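Local coordinates for protein condensin complex subunit 3 (Schizosaccharomyces pombe, PDB 5OQR) that serves as a regulatory subunit of condensin, the complex required to convert interphase chromatin into condensed, mitotic-like chromosomes, at residues Ile43-Lys48 with Lys94-Arg99; Arg99-Ile104 with Leu139-Ala144. All blocks are in the same frame, centred on the assembly; numbering follows the deposited sequence.

Helix 94-108 joins the two contacts. In contact 1 its first turns receive the loop 43-48, and in contact 2 its next turns pack on helix 135-145, with the two centres about 11 Å apart. Arg99 belongs to both segments of this helix: it grips the loop in contact 1, and within the segments of contact 2 it bonds to its own helix. The contacts also touch directly: Tyr98 CE1 lies 3.4 Å from Glu140 CG, while Leu45 CD2 comes within 3.8 Å of Ile103 CD1. The pair illustrates how one helix of a repeat protein can hold a loop on one flank and a helix of the following repeat on another. A second protein chain packs against contact 1, whereas none touches contact 2.

Contact 1 (Ile43-Lys48 with Lys94-Arg99); sequences IILTVK and KTVRYR
Ile44 meets Arg99 with both its branch and its backbone: Ile44 CG2 lies 4.0 Å from Arg99 CD, the two side chains crossing at about a right angle, and the Ile44 carbonyl oxygen faces the arginine's methylene stem. Leu45 runs past that stem in the opposite direction, its CD2 3.6 Å from Arg99 CB, while Leu45 CB rests 4.1 Å from Val96 CG2. At Val47 the contact turns polar. Arg99 NE donates a fairly straight bond of 3.1 Å to Val47 O (N-H...O angle 164°); the oxygen lies in the guanidinium plane, whereas the nitrogen stands above the plane of the carbonyl. At the same guanidinium edge, Arg99 NH2 makes a weak bond of 2.9 Å to Lys48 O. Lys48 itself, kinked at chi2 and chi4, curls across Thr95 to bring its CD within 3.4 Å of Thr95 OG1. A leucine in place of Arg99 would probably leave the Val47 and Lys48 carbonyls without these donors and set the loop freer to shift. Gln102, one turn further on, takes the remaining NH1. The loop, which joins helix 33-42 to helix 52-69, packs against helix 94-108, with Val47 and Arg99 both touching Ala54 and Ile44 touching Val57 on helix 52-69.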
# COMPACT_ATOMS: atom_id res chain seq x y z
N ILE A 43 26.39 -39.62 -0.31
CA ILE A 43 27.16 -38.74 0.57
C ILE A 43 26.75 -37.29 0.42
O ILE A 43 27.16 -36.45 1.24
CB ILE A 43 28.66 -38.96 0.30
CG1 ILE A 43 29.10 -40.27 0.99
CG2 ILE A 43 29.51 -37.76 0.76
CD1 ILE A 43 30.58 -40.56 0.93
N ILE A 44 25.94 -36.95 -0.59
CA ILE A 44 25.36 -35.62 -0.66
C ILE A 44 24.10 -35.52 0.19
O ILE A 44 23.71 -34.41 0.58
CB ILE A 44 25.09 -35.25 -2.13
CG1 ILE A 44 26.38 -34.72 -2.76
CG2 ILE A 44 23.97 -34.21 -2.26
CD1 ILE A 44 26.36 -34.67 -4.26
N LEU A 45 23.45 -36.64 0.50
CA LEU A 45 22.28 -36.61 1.36
C LEU A 45 22.64 -36.39 2.82
O LEU A 45 21.79 -35.96 3.60
CB LEU A 45 21.49 -37.91 1.22
CG LEU A 45 21.15 -38.38 -0.20
CD1 LEU A 45 20.14 -39.51 -0.15
CD2 LEU A 45 20.64 -37.23 -1.06
N THR A 46 23.89 -36.68 3.21
CA THR A 46 24.29 -36.53 4.61
C THR A 46 24.67 -35.10 4.94
O THR A 46 24.46 -34.66 6.08
CB THR A 46 25.46 -37.47 4.94
OG1 THR A 46 25.90 -37.23 6.28
CG2 THR A 46 26.62 -37.26 3.98
N VAL A 47 25.22 -34.36 3.98
CA VAL A 47 25.62 -32.98 4.24
C VAL A 47 24.39 -32.11 4.45
O VAL A 47 23.43 -32.16 3.66
CB VAL A 47 26.49 -32.44 3.08
CG1 VAL A 47 27.86 -33.07 3.12
CG2 VAL A 47 25.82 -32.68 1.73
N LYS A 48 24.40 -31.32 5.51
CA LYS A 48 23.31 -30.40 5.79
C LYS A 48 23.38 -29.19 4.87
O LYS A 48 24.43 -28.87 4.29
CB LYS A 48 23.35 -29.95 7.26
CG LYS A 48 23.21 -31.08 8.28
CD LYS A 48 21.82 -31.68 8.26
CE LYS A 48 21.69 -32.89 9.16
NZ LYS A 48 22.32 -34.10 8.55
N LYS A 94 15.43 -34.05 7.43
CA LYS A 94 14.87 -33.05 6.52
C LYS A 94 15.83 -32.74 5.38
O LYS A 94 15.39 -32.34 4.29
CB LYS A 94 14.53 -31.77 7.29
CG LYS A 94 15.73 -31.02 7.85
CD LYS A 94 15.29 -29.85 8.71
CE LYS A 94 16.47 -29.14 9.35
NZ LYS A 94 16.04 -28.32 10.52
N THR A 95 17.13 -32.92 5.60
CA THR A 95 18.11 -32.67 4.55
C THR A 95 18.16 -33.81 3.54
O THR A 95 18.38 -33.57 2.35
CB THR A 95 19.48 -32.43 5.17
OG1 THR A 95 19.71 -33.39 6.21
CG2 THR A 95 19.54 -31.02 5.73
N VAL A 96 17.97 -35.06 3.99
CA VAL A 96 17.82 -36.16 3.04
C VAL A 96 16.64 -35.90 2.12
O VAL A 96 16.69 -36.19 0.92
CB VAL A 96 17.69 -37.50 3.79
CG1 VAL A 96 17.29 -38.62 2.84
CG2 VAL A 96 18.99 -37.84 4.49
N ARG A 97 15.56 -35.35 2.67
CA ARG A 97 14.43 -34.95 1.83
C ARG A 97 14.78 -33.73 0.99
O ARG A 97 14.41 -33.65 -0.19
CB ARG A 97 13.21 -34.65 2.71
CG ARG A 97 12.22 -35.80 2.82
CD ARG A 97 11.07 -35.42 3.73
NE ARG A 97 11.55 -35.01 5.04
CZ ARG A 97 10.82 -34.34 5.93
NH1 ARG A 97 9.56 -34.01 5.65
NH2 ARG A 97 11.34 -34.01 7.10
N TYR A 98 15.48 -32.76 1.58
CA TYR A 98 15.83 -31.54 0.85
C TYR A 98 16.84 -31.82 -0.24
O TYR A 98 16.72 -31.29 -1.36
CB TYR A 98 16.35 -30.49 1.83
CG TYR A 98 17.31 -29.49 1.23
CD1 TYR A 98 16.84 -28.44 0.45
CD2 TYR A 98 18.67 -29.58 1.46
CE1 TYR A 98 17.72 -27.52 -0.09
CE2 TYR A 98 19.55 -28.66 0.92
CZ TYR A 98 19.07 -27.63 0.15
OH TYR A 98 19.94 -26.72 -0.39
N ARG A 99 17.85 -32.65 0.04
CA ARG A 99 18.82 -33.01 -0.99
C ARG A 99 18.16 -33.82 -2.10
O ARG A 99 18.40 -33.57 -3.28
CB ARG A 99 19.98 -33.79 -0.38
CG ARG A 99 20.82 -32.99 0.61
CD ARG A 99 21.55 -31.83 -0.06
NE ARG A 99 22.40 -31.11 0.88
CZ ARG A 99 22.99 -29.95 0.62
NH1 ARG A 99 22.82 -29.36 -0.56
NH2 ARG A 99 23.74 -29.36 1.53

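Contact 2 (Arg99-Ile104 with Leu139-Ala144); sequences RCCQII and LEAVVA
Cys101 and Glu140 meet through their first side-chain carbons, Cys101 CB to Glu140 CB at 3.8 Å, where the two helices face each other. The thiol of Cys101 leans beside its own backbone N, opposite the carbonyl carbon (chi1 -68°), and from there Cys101 SG approaches Ala141 CB at 4.2 Å. Glu140 is used mainly through its aliphatic part: its CB also lies 3.9 Å from Gln102 N, and a bend at chi2 brings the carboxylate round so that Glu140 OE1 sits near Gln102 CA. Gln102 behaves quite differently. Its chain is extended through both chi1 and chi2, which carries the amide off toward Arg99 on its own helix. There Gln102 OE1 accepts a bond of 2.8 Å from Arg99 NH1, the donor lying in the carbonyl plane on a lone pair and the oxygen close to the guanidinium plane. This bond helps to fix the turn of the guanidinium group, whose NE is tied to the loop 43-48. Further along, Ala144 CB fits against the opposing helix, 4.0 Å from Cys101 O and 4.3 Å from Ile104 CG2. Ile104 offers only this branch, the end of its chain leading away, and the residue also touches Leu82 and Leu89. With small residues at Cys101, Ala141 and Ala144, the segment axes come within 8.0 Å and cross at 29°. Such close, roughly parallel packing of helices from successive repeats, here HEAT 2 and HEAT 3, is characteristic of the stacked HEAT-repeat solenoid.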
# COMPACT_ATOMS: atom_id res chain seq x y z
N ARG A 99 17.85 -32.65 0.04
CA ARG A 99 18.82 -33.01 -0.99
C ARG A 99 18.16 -33.82 -2.10
O ARG A 99 18.40 -33.57 -3.28
CB ARG A 99 19.98 -33.79 -0.38
CG ARG A 99 20.82 -32.99 0.61
CD ARG A 99 21.55 -31.83 -0.06
NE ARG A 99 22.40 -31.11 0.88
CZ ARG A 99 22.99 -29.95 0.62
NH1 ARG A 99 22.82 -29.36 -0.56
NH2 ARG A 99 23.74 -29.36 1.53
N CYS A 100 17.31 -34.79 -1.74
CA CYS A 100 16.61 -35.57 -2.75
C CYS A 100 15.83 -34.67 -3.69
O CYS A 100 15.96 -34.78 -4.92
CB CYS A 100 15.68 -36.58 -2.07
SG CYS A 100 16.51 -38.08 -1.49
N CYS A 101 15.02 -33.77 -3.14
CA CYS A 101 14.30 -32.82 -3.99
C CYS A 101 15.27 -31.92 -4.74
O CYS A 101 15.05 -31.61 -5.92
CB CYS A 101 13.35 -31.98 -3.13
SG CYS A 101 11.97 -32.92 -2.43
N GLN A 102 16.34 -31.49 -4.08
CA GLN A 102 17.34 -30.66 -4.74
C GLN A 102 17.93 -31.38 -5.95
O GLN A 102 18.01 -30.82 -7.05
CB GLN A 102 18.45 -30.29 -3.75
CG GLN A 102 19.52 -29.38 -4.32
CD GLN A 102 20.65 -29.14 -3.34
OE1 GLN A 102 20.99 -30.01 -2.54
NE2 GLN A 102 21.23 -27.94 -3.38
N ILE A 103 18.34 -32.64 -5.77
CA ILE A 103 18.96 -33.39 -6.85
C ILE A 103 17.95 -33.64 -7.96
O ILE A 103 18.21 -33.36 -9.14
CB ILE A 103 19.56 -34.70 -6.33
CG1 ILE A 103 20.63 -34.41 -5.27
CG2 ILE A 103 20.17 -35.50 -7.47
CD1 ILE A 103 21.04 -35.63 -4.47
N ILE A 104 16.78 -34.17 -7.61
CA ILE A 104 15.78 -34.51 -8.62
C ILE A 104 15.43 -33.29 -9.46
O ILE A 104 15.31 -33.37 -10.69
CB ILE A 104 14.53 -35.12 -7.96
CG1 ILE A 104 14.87 -36.49 -7.37
CG2 ILE A 104 13.38 -35.24 -8.97
CD1 ILE A 104 13.77 -37.08 -6.53
N LEU A 139 10.61 -25.54 -0.95
CA LEU A 139 11.30 -24.74 -1.95
C LEU A 139 11.81 -25.61 -3.09
O LEU A 139 11.46 -25.40 -4.25
CB LEU A 139 12.46 -23.98 -1.29
CG LEU A 139 12.98 -22.72 -1.99
CD1 LEU A 139 14.02 -22.04 -1.12
CD2 LEU A 139 13.56 -23.03 -3.37
N GLU A 140 12.64 -26.61 -2.77
CA GLU A 140 13.20 -27.47 -3.80
C GLU A 140 12.15 -28.39 -4.42
O GLU A 140 12.35 -28.87 -5.54
CB GLU A 140 14.34 -28.30 -3.22
CG GLU A 140 15.49 -27.47 -2.67
CD GLU A 140 16.21 -26.68 -3.75
OE1 GLU A 140 15.97 -26.96 -4.94
OE2 GLU A 140 17.01 -25.79 -3.40
N ALA A 141 11.05 -28.64 -3.72
CA ALA A 141 10.04 -29.56 -4.23
C ALA A 141 9.27 -28.95 -5.40
O ALA A 141 9.05 -29.61 -6.42
CB ALA A 141 9.08 -29.98 -3.12
N VAL A 142 8.87 -27.68 -5.27
CA VAL A 142 8.13 -27.04 -6.35
C VAL A 142 9.01 -26.91 -7.58
O VAL A 142 8.53 -27.06 -8.71
CB VAL A 142 7.58 -25.67 -5.89
CG1 VAL A 142 6.75 -25.82 -4.62
CG2 VAL A 142 8.71 -24.67 -5.66
N VAL A 143 10.30 -26.65 -7.38
CA VAL A 143 11.23 -26.60 -8.51
C VAL A 143 11.27 -27.95 -9.21
O VAL A 143 11.20 -28.04 -10.44
CB VAL A 143 12.63 -26.17 -8.04
CG1 VAL A 143 13.57 -26.03 -9.23
CG2 VAL A 143 12.55 -24.85 -7.27
N ALA A 144 11.38 -29.03 -8.43
CA ALA A 144 11.35 -30.37 -9.00
C ALA A 144 10.00 -30.64 -9.66
O ALA A 144 9.93 -31.08 -10.81
CB ALA A 144 11.63 -31.41 -7.92